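Side-chain contacts in PrgZ (Enterococcus faecalis, PDB 4FAJ), which binds a peptide pheromone outside the cell as a membrane-anchored receptor of the solute-binding protein family 5, and probably takes part in peptide transport: residues I123-G128 with I137-F142; W146-D151 with Y212-K217; S163-A168 with P200-L205. All coordinates share one frame; numbering follows the deposited sequence.

Interaction 1 (I123-G128 with I137-F142); sequences IVIRDG and ITASDF
The phenyl ring of F142 meets I125 through its CD2-CE2 side: the methyl CD1 of I125 approaches obliquely, 3.9 Å from F142 CD2. Around the same ring, L94, P213 and L191 add apolar contacts from other parts of the chain. The second flat group, the carboxylate of D141, is turned back on its own turn of chain: the backbone N-H of T138 reaches OD2 of D141 at 3.0 Å, nearly straight (176°) but from above the carboxylate plane. In return D141 N donates to T138 OG1 (3.2 Å). This reciprocal pair is a capping box, and it closes the N-terminus of helix 139-150, which packs against the antiparallel sheet containing strand 120-124. I125, just past the end of that strand, makes the contact with the helix start. Its CG1 branch stands beside the backbone N (chi1 -71°), with CD1 extended further (chi2 152°), which delivers the methyl to the first turn of the helix. There I125 CD1 lies 3.4 Å from A139 N and 3.5 Å from A139 CA, the latter closer than usual for two carbons, while A139 CB is 4.0 Å from the same methyl. The other branch, I125 CG2, rests 3.7 Å from the carbonyl O of I137. D141 OD2 also accepts from W131 NE1, so two N-H groups share that oxygen.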
ATOM      1  N   ILE A 123      -0.606 -15.178  22.206  1.00 17.03           N
ATOM      2  CA  ILE A 123       0.514 -14.238  22.116  1.00 16.94           C
ATOM      3  C   ILE A 123       0.661 -13.502  23.443  1.00 17.20           C
ATOM      4  O   ILE A 123      -0.337 -13.083  24.041  1.00 17.89           O
ATOM      5  CB  ILE A 123       0.282 -13.211  20.991  1.00 16.17           C
ATOM      6  CG1 ILE A 123       0.152 -13.930  19.640  1.00 16.10           C
ATOM      7  CG2 ILE A 123       1.394 -12.153  20.978  1.00 15.23           C
ATOM      8  CD1 ILE A 123      -0.506 -13.110  18.558  1.00 15.74           C
ATOM      9  N   VAL A 124       1.894 -13.343  23.903  1.00 17.42           N
ATOM     10  CA  VAL A 124       2.151 -12.641  25.160  1.00 17.73           C
ATOM     11  C   VAL A 124       2.826 -11.302  24.857  1.00 17.85           C
ATOM     12  O   VAL A 124       3.814 -11.256  24.126  1.00 17.13           O
ATOM     13  CB  VAL A 124       3.020 -13.488  26.125  1.00 18.02           C
ATOM     14  CG1 VAL A 124       3.412 -12.672  27.354  1.00 18.26           C
ATOM     15  CG2 VAL A 124       2.273 -14.752  26.555  1.00 18.18           C
ATOM     16  N   ILE A 125       2.290 -10.223  25.427  1.00 18.17           N
ATOM     17  CA  ILE A 125       2.872  -8.882  25.287  1.00 18.04           C
ATOM     18  C   ILE A 125       4.049  -8.743  26.249  1.00 18.66           C
ATOM     19  O   ILE A 125       3.932  -9.103  27.421  1.00 18.32           O
ATOM     20  CB  ILE A 125       1.825  -7.785  25.588  1.00 18.42           C
ATOM     21  CG1 ILE A 125       0.784  -7.717  24.463  1.00 19.86           C
ATOM     22  CG2 ILE A 125       2.501  -6.432  25.800  1.00 17.64           C
ATOM     23  CD1 ILE A 125      -0.556  -7.215  24.925  1.00 20.74           C
ATOM     24  N   ARG A 126       5.190  -8.238  25.762  1.00 19.01           N
ATOM     25  CA  ARG A 126       6.371  -8.144  26.618  1.00 19.66           C
ATOM     26  C   ARG A 126       6.185  -7.194  27.805  1.00 20.88           C
ATOM     27  O   ARG A 126       5.414  -6.224  27.743  1.00 20.06           O
ATOM     28  CB  ARG A 126       7.633  -7.747  25.836  1.00 19.70           C
ATOM     29  CG  ARG A 126       7.710  -6.292  25.382  1.00 20.25           C
ATOM     30  CD  ARG A 126       9.042  -6.004  24.633  1.00 20.45           C
ATOM     31  NE  ARG A 126       9.202  -6.863  23.455  1.00 20.19           N
ATOM     32  CZ  ARG A 126      10.187  -7.746  23.240  1.00 20.89           C
ATOM     33  NH1 ARG A 126      11.181  -7.911  24.109  1.00 20.99           N
ATOM     34  NH2 ARG A 126      10.185  -8.465  22.119  1.00 19.64           N
ATOM     35  N   ASP A 127       6.912  -7.502  28.876  1.00 21.50           N
ATOM     36  CA  ASP A 127       7.000  -6.639  30.034  1.00 23.14           C
ATOM     37  C   ASP A 127       7.690  -5.358  29.580  1.00 22.83           C
ATOM     38  O   ASP A 127       8.737  -5.399  28.912  1.00 23.17           O
ATOM     39  CB  ASP A 127       7.836  -7.290  31.137  1.00 23.95           C
ATOM     40  CG  ASP A 127       7.182  -8.538  31.740  1.00 26.26           C
ATOM     41  OD1 ASP A 127       5.971  -8.761  31.543  1.00 28.41           O
ATOM     42  OD2 ASP A 127       7.894  -9.288  32.450  1.00 28.54           O
ATOM     43  N   GLY A 128       7.092  -4.224  29.906  1.00 22.33           N
ATOM     44  CA  GLY A 128       7.735  -2.947  29.651  1.00 21.98           C
ATOM     45  C   GLY A 128       7.379  -2.301  28.333  1.00 21.01           C
ATOM     46  O   GLY A 128       7.907  -1.239  28.019  1.00 21.00           O
ATOM     47  N   ILE A 137       1.171  -0.987  27.694  1.00 21.69           N
ATOM     48  CA  ILE A 137       0.332  -1.417  26.589  1.00 20.69           C
ATOM     49  C   ILE A 137      -0.259  -2.752  27.002  1.00 20.58           C
ATOM     50  O   ILE A 137       0.489  -3.679  27.342  1.00 20.62           O
ATOM     51  CB  ILE A 137       1.131  -1.599  25.284  1.00 19.74           C
ATOM     52  CG1 ILE A 137       1.790  -0.282  24.855  1.00 19.21           C
ATOM     53  CG2 ILE A 137       0.214  -2.105  24.170  1.00 18.38           C
ATOM     54  CD1 ILE A 137       2.788  -0.450  23.711  1.00 17.96           C
ATOM     55  N   THR A 138      -1.587  -2.848  26.996  1.00 19.94           N
ATOM     56  CA  THR A 138      -2.264  -4.054  27.471  1.00 19.85           C
ATOM     57  C   THR A 138      -2.894  -4.839  26.335  1.00 19.42           C
ATOM     58  O   THR A 138      -3.101  -4.319  25.236  1.00 18.70           O
ATOM     59  CB  THR A 138      -3.384  -3.737  28.490  1.00 20.53           C
ATOM     60  OG1 THR A 138      -4.454  -3.079  27.818  1.00 19.61           O
ATOM     61  CG2 THR A 138      -2.876  -2.859  29.664  1.00 21.10           C
ATOM     62  N   ALA A 139      -3.219  -6.094  26.625  1.00 19.39           N
ATOM     63  CA  ALA A 139      -3.941  -6.939  25.697  1.00 19.61           C
ATOM     64  C   ALA A 139      -5.293  -6.307  25.331  1.00 19.82           C
ATOM     65  O   ALA A 139      -5.715  -6.377  24.181  1.00 19.39           O
ATOM     66  CB  ALA A 139      -4.143  -8.316  26.290  1.00 19.64           C
ATOM     67  N   SER A 140      -5.940  -5.688  26.317  1.00 20.43           N
ATOM     68  CA  SER A 140      -7.213  -4.970  26.118  1.00 21.34           C
ATOM     69  C   SER A 140      -7.156  -3.805  25.127  1.00 20.42           C
ATOM     70  O   SER A 140      -8.139  -3.556  24.419  1.00 21.14           O
ATOM     71  CB  SER A 140      -7.759  -4.476  27.459  1.00 22.24           C
ATOM     72  OG  SER A 140      -8.354  -5.562  28.135  1.00 24.89           O
ATOM     73  N   ASP A 141      -6.028  -3.097  25.076  1.00 20.04           N
ATOM     74  CA  ASP A 141      -5.777  -2.105  24.016  1.00 19.48           C
ATOM     75  C   ASP A 141      -5.901  -2.733  22.614  1.00 18.95           C
ATOM     76  O   ASP A 141      -6.490  -2.124  21.697  1.00 18.71           O
ATOM     77  CB  ASP A 141      -4.376  -1.467  24.142  1.00 19.27           C
ATOM     78  CG  ASP A 141      -4.235  -0.533  25.344  1.00 20.32           C
ATOM     79  OD1 ASP A 141      -5.198   0.183  25.698  1.00 20.43           O
ATOM     80  OD2 ASP A 141      -3.122  -0.493  25.926  1.00 21.16           O
ATOM     81  N   PHE A 142      -5.322  -3.928  22.430  1.00 18.30           N
ATOM     82  CA  PHE A 142      -5.414  -4.618  21.142  1.00 17.36           C
ATOM     83  C   PHE A 142      -6.842  -5.074  20.828  1.00 17.33           C
ATOM     84  O   PHE A 142      -7.327  -4.852  19.710  1.00 16.76           O
ATOM     85  CB  PHE A 142      -4.441  -5.812  21.055  1.00 17.10           C
ATOM     86  CG  PHE A 142      -3.008  -5.414  20.841  1.00 15.83           C
ATOM     87  CD1 PHE A 142      -2.511  -5.208  19.559  1.00 15.09           C
ATOM     88  CD2 PHE A 142      -2.140  -5.273  21.923  1.00 16.12           C
ATOM     89  CE1 PHE A 142      -1.186  -4.842  19.355  1.00 14.61           C
ATOM     90  CE2 PHE A 142      -0.813  -4.914  21.720  1.00 14.99           C
ATOM     91  CZ  PHE A 142      -0.342  -4.696  20.433  1.00 14.49           C
TER

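Interaction 2 (W146-D151 with Y212-K217); sequences WQRVVD and YPVQQK
Y212 comes nearest to the helix through its main chain: its carbonyl O lies near the plane of the W146 indole, at the edge, 4.3 Å from W146 NE1. That is too far for a hydrogen bond, and the indole N-H is used instead by the carbonyl O of Y211, one residue earlier. Here the C-terminal part of helix 139-150 packs against the irregular chain that leads into helix 216-222, a helix-to-loop contact of a family 5 solute-binding protein. Y212 CB points away from the helix, and its OH is hydrogen-bonded to a glycerol probably carried over from crystallisation. P213 CB likewise points away from 146-151. V214 is the residue whose side chain faces helix 139-150, where it also touches A145. Next, Q215 takes the N-cap position of helix 216-222.

R148 meets this chain with its extended arm. CG is anti to the backbone N (chi1 -178°) and the arm continues straight to NE, carrying the guanidinium beyond the helix surface, where NH2 forms a salt bridge with D74. The R148 and V214 side chains cross at about a right angle, and the closest approach is a van der Waals contact of a methyl with the guanidinium: V214 CG2 lies obliquely to that group, 4.2 Å from R148 NH1.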
ATOM      1  N   TRP A 146      -8.875  -3.630  17.480  1.00 19.08           N
ATOM      2  CA  TRP A 146      -9.314  -4.492  16.385  1.00 19.09           C
ATOM      3  C   TRP A 146     -10.836  -4.519  16.246  1.00 19.53           C
ATOM      4  O   TRP A 146     -11.358  -4.569  15.130  1.00 19.09           O
ATOM      5  CB  TRP A 146      -8.772  -5.908  16.559  1.00 18.76           C
ATOM      6  CG  TRP A 146      -7.264  -5.982  16.578  1.00 18.99           C
ATOM      7  CD1 TRP A 146      -6.378  -4.980  16.291  1.00 18.78           C
ATOM      8  CD2 TRP A 146      -6.472  -7.132  16.886  1.00 19.48           C
ATOM      9  NE1 TRP A 146      -5.088  -5.436  16.429  1.00 17.70           N
ATOM     10  CE2 TRP A 146      -5.120  -6.756  16.775  1.00 18.11           C
ATOM     11  CE3 TRP A 146      -6.777  -8.449  17.237  1.00 21.98           C
ATOM     12  CZ2 TRP A 146      -4.072  -7.642  17.019  1.00 19.10           C
ATOM     13  CZ3 TRP A 146      -5.721  -9.337  17.479  1.00 22.46           C
ATOM     14  CH2 TRP A 146      -4.390  -8.922  17.361  1.00 20.00           C
ATOM     15  N   GLN A 147     -11.543  -4.500  17.367  1.00 20.80           N
ATOM     16  CA  GLN A 147     -12.997  -4.347  17.332  1.00 21.79           C
ATOM     17  C   GLN A 147     -13.377  -3.067  16.576  1.00 22.32           C
ATOM     18  O   GLN A 147     -14.338  -3.034  15.800  1.00 22.40           O
ATOM     19  CB  GLN A 147     -13.587  -4.340  18.747  1.00 22.66           C
ATOM     20  CG  GLN A 147     -13.750  -5.729  19.350  1.00 22.89           C
ATOM     21  CD  GLN A 147     -14.414  -5.739  20.722  1.00 24.04           C
ATOM     22  OE1 GLN A 147     -14.360  -6.746  21.441  1.00 24.86           O
ATOM     23  NE2 GLN A 147     -15.049  -4.636  21.086  1.00 23.19           N
ATOM     24  N   ARG A 148     -12.591  -2.025  16.789  1.00 22.56           N
ATOM     25  CA  ARG A 148     -12.824  -0.732  16.174  1.00 23.30           C
ATOM     26  C   ARG A 148     -12.632  -0.769  14.646  1.00 22.86           C
ATOM     27  O   ARG A 148     -13.356  -0.098  13.916  1.00 22.49           O
ATOM     28  CB  ARG A 148     -11.876   0.267  16.840  1.00 23.54           C
ATOM     29  CG  ARG A 148     -11.967   1.681  16.404  1.00 24.86           C
ATOM     30  CD  ARG A 148     -11.013   2.484  17.253  1.00 25.41           C
ATOM     31  NE  ARG A 148     -10.876   3.827  16.741  1.00 26.02           N
ATOM     32  CZ  ARG A 148      -9.847   4.283  16.038  1.00 25.61           C
ATOM     33  NH1 ARG A 148      -8.793   3.517  15.760  1.00 24.33           N
ATOM     34  NH2 ARG A 148      -9.867   5.543  15.643  1.00 26.91           N
ATOM     35  N   VAL A 149     -11.669  -1.559  14.165  1.00 22.16           N
ATOM     36  CA  VAL A 149     -11.449  -1.694  12.723  1.00 21.80           C
ATOM     37  C   VAL A 149     -12.625  -2.395  12.029  1.00 22.15           C
ATOM     38  O   VAL A 149     -13.061  -1.961  10.965  1.00 22.12           O
ATOM     39  CB  VAL A 149     -10.134  -2.457  12.394  1.00 21.50           C
ATOM     40  CG1 VAL A 149      -9.987  -2.652  10.887  1.00 20.53           C
ATOM     41  CG2 VAL A 149      -8.935  -1.707  12.945  1.00 21.46           C
ATOM     42  N   VAL A 150     -13.139  -3.465  12.627  1.00 22.36           N
ATOM     43  CA  VAL A 150     -14.240  -4.226  12.003  1.00 23.16           C
ATOM     44  C   VAL A 150     -15.638  -3.613  12.218  1.00 23.95           C
ATOM     45  O   VAL A 150     -16.572  -3.927  11.485  1.00 23.85           O
ATOM     46  CB  VAL A 150     -14.272  -5.686  12.471  1.00 22.80           C
ATOM     47  CG1 VAL A 150     -13.023  -6.416  11.996  1.00 22.45           C
ATOM     48  CG2 VAL A 150     -14.429  -5.766  13.982  1.00 24.01           C
ATOM     49  N   ASP A 151     -15.777  -2.767  13.237  1.00 25.25           N
ATOM     50  CA  ASP A 151     -17.028  -2.026  13.496  1.00 26.62           C
ATOM     51  C   ASP A 151     -17.441  -1.238  12.241  1.00 27.45           C
ATOM     52  O   ASP A 151     -16.729  -0.321  11.826  1.00 27.19           O
ATOM     53  CB  ASP A 151     -16.822  -1.072  14.680  1.00 26.73           C
ATOM     54  CG  ASP A 151     -18.100  -0.358  15.108  1.00 27.89           C
ATOM     55  OD1 ASP A 151     -19.112  -0.388  14.375  1.00 28.16           O
ATOM     56  OD2 ASP A 151     -18.078   0.254  16.192  1.00 26.87           O
ATOM     57  N   TYR A 212      -2.005  -2.427  14.491  1.00 14.79           N
ATOM     58  CA  TYR A 212      -1.387  -1.726  15.629  1.00 14.86           C
ATOM     59  C   TYR A 212      -2.428  -1.477  16.726  1.00 15.09           C
ATOM     60  O   TYR A 212      -3.646  -1.377  16.450  1.00 15.08           O
ATOM     61  CB  TYR A 212      -0.733  -0.396  15.191  1.00 15.02           C
ATOM     62  CG  TYR A 212       0.611  -0.517  14.470  1.00 14.36           C
ATOM     63  CD1 TYR A 212       1.090  -1.746  13.997  1.00 14.12           C
ATOM     64  CD2 TYR A 212       1.388   0.614  14.225  1.00 15.01           C
ATOM     65  CE1 TYR A 212       2.317  -1.835  13.315  1.00 14.20           C
ATOM     66  CE2 TYR A 212       2.622   0.528  13.533  1.00 15.36           C
ATOM     67  CZ  TYR A 212       3.076  -0.695  13.087  1.00 14.36           C
ATOM     68  OH  TYR A 212       4.293  -0.772  12.413  1.00 15.35           O
ATOM     69  N   PRO A 213      -1.972  -1.426  17.990  1.00 14.78           N
ATOM     70  CA  PRO A 213      -2.901  -1.030  19.037  1.00 14.91           C
ATOM     71  C   PRO A 213      -3.151   0.477  18.993  1.00 15.05           C
ATOM     72  O   PRO A 213      -2.365   1.222  18.405  1.00 14.13           O
ATOM     73  CB  PRO A 213      -2.157  -1.394  20.320  1.00 15.22           C
ATOM     74  CG  PRO A 213      -0.692  -1.226  19.963  1.00 15.48           C
ATOM     75  CD  PRO A 213      -0.586  -1.532  18.483  1.00 14.88           C
ATOM     76  N   VAL A 214      -4.242   0.903  19.604  1.00 15.75           N
ATOM     77  CA  VAL A 214      -4.420   2.296  19.969  1.00 16.72           C
ATOM     78  C   VAL A 214      -4.750   2.317  21.440  1.00 17.85           C
ATOM     79  O   VAL A 214      -5.301   1.342  21.970  1.00 19.14           O
ATOM     80  CB  VAL A 214      -5.526   3.003  19.143  1.00 17.01           C
ATOM     81  CG1 VAL A 214      -5.041   3.232  17.706  1.00 16.38           C
ATOM     82  CG2 VAL A 214      -6.815   2.216  19.182  1.00 15.44           C
ATOM     83  N   GLN A 215      -4.411   3.416  22.103  1.00 18.68           N
ATOM     84  CA  GLN A 215      -4.555   3.509  23.551  1.00 19.48           C
ATOM     85  C   GLN A 215      -6.015   3.752  23.916  1.00 20.43           C
ATOM     86  O   GLN A 215      -6.622   4.702  23.436  1.00 20.66           O
ATOM     87  CB  GLN A 215      -3.690   4.636  24.105  1.00 19.68           C
ATOM     88  CG  GLN A 215      -3.546   4.605  25.621  1.00 19.42           C
ATOM     89  CD  GLN A 215      -3.150   5.940  26.196  1.00 20.97           C
ATOM     90  OE1 GLN A 215      -3.808   6.951  25.954  1.00 21.52           O
ATOM     91  NE2 GLN A 215      -2.075   5.956  26.972  1.00 21.00           N
ATOM     92  N   GLN A 216      -6.577   2.890  24.760  1.00 21.25           N
ATOM     93  CA  GLN A 216      -7.984   3.018  25.134  1.00 22.54           C
ATOM     94  C   GLN A 216      -8.317   4.394  25.717  1.00 23.02           C
ATOM     95  O   GLN A 216      -9.343   4.974  25.372  1.00 23.70           O
ATOM     96  CB  GLN A 216      -8.387   1.927  26.124  1.00 23.33           C
ATOM     97  CG  GLN A 216      -8.602   0.564  25.517  1.00 24.04           C
ATOM     98  CD  GLN A 216      -8.749  -0.497  26.580  1.00 27.70           C
ATOM     99  OE1 GLN A 216      -7.755  -0.992  27.120  1.00 31.27           O
ATOM    100  NE2 GLN A 216      -9.988  -0.840  26.909  1.00 30.52           N
ATOM    101  N   LYS A 217      -7.460   4.904  26.597  1.00 23.68           N
ATOM    102  CA  LYS A 217      -7.672   6.212  27.236  1.00 24.78           C
ATOM    103  C   LYS A 217      -7.757   7.347  26.204  1.00 24.24           C
ATOM    104  O   LYS A 217      -8.650   8.195  26.270  1.00 24.27           O
ATOM    105  CB  LYS A 217      -6.548   6.485  28.244  1.00 25.67           C
ATOM    106  CG  LYS A 217      -6.591   7.851  28.930  1.00 28.21           C
ATOM    107  CD  LYS A 217      -5.695   7.868  30.175  1.00 30.66           C
ATOM    108  CE  LYS A 217      -5.413   9.284  30.646  1.00 33.33           C
ATOM    109  NZ  LYS A 217      -4.432   9.958  29.751  1.00 34.71           N
TER

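Interaction 3 (S163-A168 with P200-L205). With GOL (glycerol), chain C.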
ATOM      1  N   SER A 163     -10.383 -10.426   7.880  1.00 20.21           N
ATOM      2  CA  SER A 163     -11.343 -11.448   7.435  1.00 21.17           C
ATOM      3  C   SER A 163     -11.016 -12.852   7.896  1.00 21.11           C
ATOM      4  O   SER A 163     -11.921 -13.667   8.062  1.00 21.60           O
ATOM      5  CB  SER A 163     -11.471 -11.444   5.907  1.00 20.87           C
ATOM      6  OG  SER A 163     -11.901 -10.173   5.472  1.00 24.18           O
ATOM      7  N   ALA A 164      -9.736 -13.133   8.124  1.00 21.01           N
ATOM      8  CA  ALA A 164      -9.302 -14.442   8.638  1.00 21.11           C
ATOM      9  C   ALA A 164      -9.818 -14.781  10.041  1.00 21.61           C
ATOM     10  O   ALA A 164      -9.948 -15.954  10.392  1.00 21.73           O
ATOM     11  CB  ALA A 164      -7.773 -14.526   8.609  1.00 21.49           C
ATOM     12  N   ILE A 165     -10.120 -13.759  10.839  1.00 21.59           N
ATOM     13  CA  ILE A 165     -10.503 -13.953  12.236  1.00 21.96           C
ATOM     14  C   ILE A 165     -11.967 -14.361  12.330  1.00 22.96           C
ATOM     15  O   ILE A 165     -12.816 -13.792  11.648  1.00 22.19           O
ATOM     16  CB  ILE A 165     -10.262 -12.666  13.063  1.00 21.48           C
ATOM     17  CG1 ILE A 165      -8.774 -12.311  13.064  1.00 21.40           C
ATOM     18  CG2 ILE A 165     -10.770 -12.821  14.505  1.00 21.89           C
ATOM     19  CD1 ILE A 165      -8.454 -10.962  13.715  1.00 21.59           C
ATOM     20  N   LYS A 166     -12.253 -15.337  13.189  1.00 24.27           N
ATOM     21  CA  LYS A 166     -13.623 -15.822  13.368  1.00 25.82           C
ATOM     22  C   LYS A 166     -14.582 -14.672  13.692  1.00 26.36           C
ATOM     23  O   LYS A 166     -14.267 -13.778  14.490  1.00 25.55           O
ATOM     24  CB  LYS A 166     -13.702 -16.893  14.451  1.00 26.57           C
ATOM     25  CG  LYS A 166     -14.966 -17.747  14.381  1.00 29.16           C
ATOM     26  CD  LYS A 166     -15.468 -18.184  15.756  1.00 32.95           C
ATOM     27  CE  LYS A 166     -14.444 -19.006  16.508  1.00 34.71           C
ATOM     28  NZ  LYS A 166     -15.007 -19.692  17.712  1.00 36.98           N
ATOM     29  N   ASN A 167     -15.737 -14.706  13.028  1.00 27.39           N
ATOM     30  CA  ASN A 167     -16.807 -13.712  13.159  1.00 28.54           C
ATOM     31  C   ASN A 167     -16.568 -12.381  12.453  1.00 29.06           C
ATOM     32  O   ASN A 167     -17.483 -11.564  12.383  1.00 29.57           O
ATOM     33  CB  ASN A 167     -17.204 -13.489  14.629  1.00 28.69           C
ATOM     34  CG  ASN A 167     -17.810 -14.724  15.258  1.00 29.68           C
ATOM     35  OD1 ASN A 167     -18.481 -15.501  14.586  1.00 31.18           O
ATOM     36  ND2 ASN A 167     -17.572 -14.920  16.550  1.00 29.52           N
ATOM     37  N   ALA A 168     -15.370 -12.150  11.914  1.00 29.50           N
ATOM     38  CA  ALA A 168     -15.102 -10.903  11.188  1.00 30.45           C
ATOM     39  C   ALA A 168     -16.042 -10.760   9.983  1.00 31.89           C
ATOM     40  O   ALA A 168     -16.465  -9.652   9.663  1.00 32.14           O
ATOM     41  CB  ALA A 168     -13.650 -10.829  10.740  1.00 29.57           C
ATOM     42  N   PRO A 200      -1.468 -19.387   6.925  1.00 22.07           N
ATOM     43  CA  PRO A 200      -0.005 -19.324   7.026  1.00 22.22           C
ATOM     44  C   PRO A 200       0.594 -17.933   7.167  1.00 21.38           C
ATOM     45  O   PRO A 200       1.638 -17.795   7.808  1.00 22.60           O
ATOM     46  CB  PRO A 200       0.467 -19.961   5.717  1.00 22.59           C
ATOM     47  CG  PRO A 200      -0.628 -20.839   5.318  1.00 23.22           C
ATOM     48  CD  PRO A 200      -1.889 -20.176   5.755  1.00 22.67           C
ATOM     49  N   TYR A 201      -0.046 -16.929   6.569  1.00 20.00           N
ATOM     50  CA  TYR A 201       0.435 -15.549   6.621  1.00 19.07           C
ATOM     51  C   TYR A 201      -0.149 -14.708   7.776  1.00 18.02           C
ATOM     52  O   TYR A 201       0.068 -13.487   7.820  1.00 17.19           O
ATOM     53  CB  TYR A 201       0.197 -14.835   5.268  1.00 19.15           C
ATOM     54  CG  TYR A 201      -1.238 -14.914   4.779  1.00 19.39           C
ATOM     55  CD1 TYR A 201      -1.629 -15.886   3.859  1.00 20.95           C
ATOM     56  CD2 TYR A 201      -2.200 -14.041   5.262  1.00 18.46           C
ATOM     57  CE1 TYR A 201      -2.943 -15.974   3.426  1.00 20.69           C
ATOM     58  CE2 TYR A 201      -3.498 -14.118   4.845  1.00 20.06           C
ATOM     59  CZ  TYR A 201      -3.872 -15.088   3.930  1.00 21.31           C
ATOM     60  OH  TYR A 201      -5.171 -15.147   3.520  1.00 21.80           O
ATOM     61  N   PHE A 202      -0.843 -15.329   8.727  1.00 17.28           N
ATOM     62  CA  PHE A 202      -1.510 -14.545   9.776  1.00 17.09           C
ATOM     63  C   PHE A 202      -0.534 -13.746  10.645  1.00 16.54           C
ATOM     64  O   PHE A 202      -0.805 -12.600  10.980  1.00 15.88           O
ATOM     65  CB  PHE A 202      -2.444 -15.393  10.654  1.00 17.29           C
ATOM     66  CG  PHE A 202      -3.278 -14.560  11.595  1.00 17.28           C
ATOM     67  CD1 PHE A 202      -3.051 -14.588  12.963  1.00 17.40           C
ATOM     68  CD2 PHE A 202      -4.254 -13.705  11.096  1.00 16.89           C
ATOM     69  CE1 PHE A 202      -3.806 -13.802  13.837  1.00 18.29           C
ATOM     70  CE2 PHE A 202      -5.004 -12.897  11.956  1.00 18.26           C
ATOM     71  CZ  PHE A 202      -4.776 -12.948  13.335  1.00 18.55           C
ATOM     72  N   THR A 203       0.607 -14.332  11.001  1.00 16.56           N
ATOM     73  CA  THR A 203       1.628 -13.575  11.736  1.00 16.46           C
ATOM     74  C   THR A 203       2.104 -12.365  10.918  1.00 16.25           C
ATOM     75  O   THR A 203       2.351 -11.294  11.468  1.00 14.83           O
ATOM     76  CB  THR A 203       2.786 -14.484  12.137  1.00 17.22           C
ATOM     77  OG1 THR A 203       2.253 -15.615  12.844  1.00 17.98           O
ATOM     78  CG2 THR A 203       3.773 -13.756  13.012  1.00 16.88           C
ATOM     79  N   ASP A 204       2.165 -12.510   9.592  1.00 16.13           N
ATOM     80  CA  ASP A 204       2.482 -11.371   8.728  1.00 16.31           C
ATOM     81  C   ASP A 204       1.453 -10.252   8.852  1.00 16.07           C
ATOM     82  O   ASP A 204       1.824  -9.082   8.905  1.00 16.58           O
ATOM     83  CB  ASP A 204       2.621 -11.786   7.262  1.00 16.83           C
ATOM     84  CG  ASP A 204       3.651 -12.894   7.064  1.00 20.21           C
ATOM     85  OD1 ASP A 204       4.862 -12.612   7.094  1.00 25.77           O
ATOM     86  OD2 ASP A 204       3.247 -14.048   6.915  1.00 25.40           O
ATOM     87  N   LEU A 205       0.174 -10.604   8.920  1.00 15.82           N
ATOM     88  CA  LEU A 205      -0.883  -9.597   9.094  1.00 16.36           C
ATOM     89  C   LEU A 205      -0.733  -8.830  10.406  1.00 16.22           C
ATOM     90  O   LEU A 205      -1.016  -7.627  10.474  1.00 16.09           O
ATOM     91  CB  LEU A 205      -2.257 -10.252   9.042  1.00 16.57           C
ATOM     92  CG  LEU A 205      -2.661 -10.836   7.684  1.00 17.69           C
ATOM     93  CD1 LEU A 205      -4.036 -11.439   7.770  1.00 17.56           C
ATOM     94  CD2 LEU A 205      -2.620  -9.785   6.599  1.00 19.75           C
TER
HETATM   95  C1  GOL C 601      -6.951 -11.461   5.611  1.00 36.34           C
HETATM   96  O1  GOL C 601      -7.506 -11.694   6.892  1.00 33.50           O
HETATM   97  C2  GOL C 601      -7.500 -12.423   4.561  1.00 37.11           C
HETATM   98  O2  GOL C 601      -7.229 -13.750   4.963  1.00 37.35           O
HETATM   99  C3  GOL C 601      -6.833 -12.165   3.208  1.00 38.10           C
HETATM  100  O3  GOL C 601      -7.543 -11.205   2.446  1.00 38.97           O
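F202 reaches toward 163-168 with one side and the tip of its ring. From CB, CG stands anti to the backbone N (chi1 -172°), which sends the ring out from the first turn of helix 202-205 toward the facing loop. Along the ring, F202 CD2 comes first, 4.4 Å from the methyl CB of A164. Further out, F202 CE2 lies 4.0 Å from I165 CG1, and F202 CZ, the tip, meets both CG1 and CD1 of I165, the latter at 4.2 Å. These carbons approach the ring obliquely, and the I165 and F202 side chains cross at about a right angle. I165 does not point straight at the helix from its CB; its CG1 branch, set beside the backbone N (chi1 -62°), brings the far end of the chain round to the phenyl group. Both residues also pack on I193 of strand 190-194, and F202 makes an edge-to-face contact with Y121, so this apolar cluster joins the loop and the short helix to the antiparallel sheet beneath them.

From I165 to A168 the loop makes a type II beta turn, with N167 at positive phi in its third position, and A168 N returning to I165 O. The turn leads directly into helix 168-172.

Beside the apolar cluster, a glycerol, probably from the crystallisation liquor, bridges the two segments. A164 N donates to glycerol O1 (2.9 Å, angle 152°), which also lies 3.6 Å from L205 CD1. At the other side Y201 OH and glycerol O2 are hydrogen-bonded at 2.9 Å, O2 lying in the plane of the phenol at its edge, while the Y201 ring itself is stacked on Y473.

All three contacts are largely buried and lie on the same side of the chain's centre. Interactions 1 and 2 share helix 139-150, the first at its capped start and the second near its end, and they touch directly: D141 OD1 probably accepts from Q216 N. Interaction 3 stands apart, its nearest atoms about 5 Å from interaction 2, although its segments fall between those of interaction 2 in sequence. The chemistry differs accordingly. Interaction 1 is isoleucine packing against a helix start and the F142 ring; interaction 2 is sparse, an arginine across a valine and a carbonyl at an indole edge, with R148 and W146 bonded elsewhere; interaction 3 is an aromatic-aliphatic cluster flanked by a glycerol bridge.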